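Long-range contact in kappa-carrageenase (Zobellia galactanivorans, PDB 5OCR), which probably hydrolyses kappa-carrageenan, a marine algal galactan, through the family 16 glycoside hydrolase domain that this chain represents: residues A[51-55]-A[238-242]. Sequence-based numbering, arbitrary orientation.
Sequences SAWKW and SLGLR
Trp53 lays one face of its indole over the backbone of Gly240 and Leu241, with Leu241 N 3.5 Å above the ring plane and displaced toward the rim. The six-membered ring does most of the touching: Trp53 CE3 lies 3.5 Å from Leu241 CB, and Trp53 CZ2 lies 3.6 Å from Gly240 CA. Setting CG between the backbone N and the carbonyl carbon (chi1 66°) carries the indole toward strand 233-241. A separate van der Waals contact brings Trp55 CH2 to 3.8 Å from Ser238 CB. Within 51-55, Trp53 NE1 stands 3.3 Å above the Trp55 ring plane, displaced toward its rim. An alanine in place of Trp53 would probably leave the Gly240-Leu241 backbone without its aromatic cover and the Trp55 face without this neighbour.

The polar groups bond within a segment or to other parts of the fold: Arg242 NH1 donates to Leu241 O (2.9 Å, 163°), while Arg242 NH2 forms a salt bridge with Glu143. Trp55 NE1 bonds to Pro48 O, and Ser238 OG to Trp120 NE1. In this beta-jellyroll, strand 86-97 pairs with both 54-55, parallel, and 233-241, antiparallel, whose other neighbour is strand 115-122.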
ATOM      1  N   SER A  51      -8.163   7.321   9.001  1.00 41.90           N
ATOM      2  CA  SER A  51      -8.618   8.134  10.138  1.00 43.58           C
ATOM      3  C   SER A  51      -7.713   9.345  10.260  1.00 38.66           C
ATOM      4  O   SER A  51      -8.074  10.339  10.918  1.00 36.23           O
ATOM      5  CB  SER A  51      -8.648   7.281  11.420  1.00 49.64           C
ATOM      6  OG  SER A  51      -7.458   6.520  11.540  1.00 53.96           O
ATOM      7  N   ALA A  52      -6.549   9.271   9.599  1.00 33.45           N
ATOM      8  CA  ALA A  52      -5.537  10.264   9.735  1.00 28.51           C
ATOM      9  C   ALA A  52      -5.330  11.228   8.617  1.00 25.61           C
ATOM     10  O   ALA A  52      -4.549  12.134   8.781  1.00 30.13           O
ATOM     11  CB  ALA A  52      -4.186   9.664  10.221  1.00 29.72           C
ATOM     12  N   TRP A  53      -5.971  11.039   7.429  1.00 25.42           N
ATOM     13  CA  TRP A  53      -5.858  12.010   6.349  1.00 23.47           C
ATOM     14  C   TRP A  53      -6.976  11.753   5.398  1.00 23.08           C
ATOM     15  O   TRP A  53      -7.658  10.779   5.619  1.00 23.83           O
ATOM     16  CB  TRP A  53      -4.504  11.878   5.630  1.00 22.86           C
ATOM     17  CG  TRP A  53      -4.322  10.578   4.878  1.00 22.05           C
ATOM     18  CD1 TRP A  53      -4.614  10.361   3.527  1.00 21.67           C
ATOM     19  CD2 TRP A  53      -3.775   9.309   5.376  1.00 21.36           C
ATOM     20  NE1 TRP A  53      -4.318   9.067   3.173  1.00 21.91           N
ATOM     21  CE2 TRP A  53      -3.774   8.384   4.209  1.00 21.64           C
ATOM     22  CE3 TRP A  53      -3.349   8.820   6.633  1.00 22.58           C
ATOM     23  CZ2 TRP A  53      -3.389   7.007   4.344  1.00 21.40           C
ATOM     24  CZ3 TRP A  53      -2.944   7.484   6.752  1.00 23.29           C
ATOM     25  CH2 TRP A  53      -2.944   6.608   5.633  1.00 22.42           C
ATOM     26  N   LYS A  54      -7.169  12.572   4.382  1.00 23.72           N
ATOM     27  CA  LYS A  54      -8.174  12.342   3.357  1.00 25.93           C
ATOM     28  C   LYS A  54      -7.576  12.251   1.944  1.00 25.74           C
ATOM     29  O   LYS A  54      -6.426  12.654   1.719  1.00 26.51           O
ATOM     30  CB  LYS A  54      -9.191  13.474   3.373  1.00 28.28           C
ATOM     31  CG  LYS A  54     -10.127  13.204   4.570  1.00 33.57           C
ATOM     32  CD  LYS A  54     -11.006  14.336   4.958  1.00 34.85           C
ATOM     33  CE  LYS A  54     -11.984  13.821   6.027  1.00 34.90           C
ATOM     34  NZ  LYS A  54     -11.261  13.453   7.269  1.00 36.99           N
ATOM     35  N   TRP A  55      -8.365  11.760   1.010  1.00 24.26           N
ATOM     36  CA  TRP A  55      -7.893  11.643  -0.347  1.00 23.87           C
ATOM     37  C   TRP A  55      -8.393  12.785  -1.132  1.00 24.62           C
ATOM     38  O   TRP A  55      -9.551  13.200  -0.921  1.00 26.16           O
ATOM     39  CB  TRP A  55      -8.428  10.346  -0.974  1.00 23.63           C
ATOM     40  CG  TRP A  55      -8.084   9.146  -0.161  1.00 23.42           C
ATOM     41  CD1 TRP A  55      -8.955   8.331   0.588  1.00 23.76           C
ATOM     42  CD2 TRP A  55      -6.741   8.534  -0.015  1.00 22.92           C
ATOM     43  NE1 TRP A  55      -8.284   7.267   1.126  1.00 24.38           N
ATOM     44  CE2 TRP A  55      -6.916   7.385   0.866  1.00 23.54           C
ATOM     45  CE3 TRP A  55      -5.449   8.856  -0.491  1.00 22.43           C
ATOM     46  CZ2 TRP A  55      -5.855   6.548   1.224  1.00 22.17           C
ATOM     47  CZ3 TRP A  55      -4.391   8.012  -0.144  1.00 22.39           C
ATOM     48  CH2 TRP A  55      -4.571   6.916   0.746  1.00 21.72           C
ATOM     49  N   SER A 238      -0.863   3.883  -3.078  1.00 17.37           N
ATOM     50  CA  SER A 238      -1.249   5.096  -2.335  1.00 18.11           C
ATOM     51  C   SER A 238      -0.065   5.595  -1.501  1.00 18.28           C
ATOM     52  O   SER A 238       0.863   4.837  -1.174  1.00 18.38           O
ATOM     53  CB  SER A 238      -2.438   4.766  -1.488  1.00 19.39           C
ATOM     54  OG  SER A 238      -2.109   3.767  -0.507  1.00 20.10           O
ATOM     55  N   LEU A 239      -0.166   6.865  -1.093  1.00 17.69           N
ATOM     56  CA  LEU A 239       0.868   7.489  -0.249  1.00 17.78           C
ATOM     57  C   LEU A 239       0.238   7.742   1.149  1.00 18.71           C
ATOM     58  O   LEU A 239      -0.665   8.586   1.292  1.00 20.40           O
ATOM     59  CB  LEU A 239       1.438   8.786  -0.919  1.00 17.39           C
ATOM     60  CG  LEU A 239       2.546   9.445  -0.118  1.00 18.26           C
ATOM     61  CD1 LEU A 239       3.802   8.546   0.037  1.00 18.46           C
ATOM     62  CD2 LEU A 239       2.921  10.740  -0.878  1.00 18.81           C
ATOM     63  N   GLY A 240       0.667   6.963   2.137  1.00 18.26           N
ATOM     64  CA  GLY A 240       0.103   7.034   3.473  1.00 19.23           C
ATOM     65  C   GLY A 240       0.820   8.032   4.341  1.00 19.41           C
ATOM     66  O   GLY A 240       1.951   8.450   4.001  1.00 20.21           O
ATOM     67  N   LEU A 241       0.145   8.561   5.379  1.00 19.30           N
ATOM     68  CA  LEU A 241       0.792   9.412   6.369  1.00 19.77           C
ATOM     69  C   LEU A 241       1.252   8.620   7.550  1.00 19.68           C
ATOM     70  O   LEU A 241       0.622   7.613   7.972  1.00 20.01           O
ATOM     71  CB  LEU A 241      -0.267  10.477   6.819  1.00 20.21           C
ATOM     72  CG  LEU A 241       0.223  11.702   7.532  1.00 20.77           C
ATOM     73  CD1 LEU A 241       1.118  12.523   6.623  1.00 20.43           C
ATOM     74  CD2 LEU A 241      -0.987  12.527   8.039  1.00 19.82           C
ATOM     75  N   ARG A 242       2.440   8.975   8.073  1.00 20.44           N
ATOM     76  CA  ARG A 242       3.019   8.294   9.218  1.00 21.72           C
ATOM     77  C   ARG A 242       3.597   9.293  10.225  1.00 23.25           C
ATOM     78  O   ARG A 242       3.584  10.472  10.029  1.00 22.77           O
ATOM     79  CB  ARG A 242       4.218   7.417   8.805  1.00 21.28           C
ATOM     80  CG  ARG A 242       3.784   6.349   7.774  1.00 20.87           C
ATOM     81  CD  ARG A 242       2.953   5.291   8.469  1.00 21.19           C
ATOM     82  NE  ARG A 242       2.658   4.098   7.589  1.00 21.05           N
ATOM     83  CZ  ARG A 242       1.531   3.948   6.867  1.00 21.81           C
ATOM     84  NH1 ARG A 242       0.610   4.942   6.820  1.00 20.40           N
ATOM     85  NH2 ARG A 242       1.304   2.824   6.173  1.00 20.51           N
TER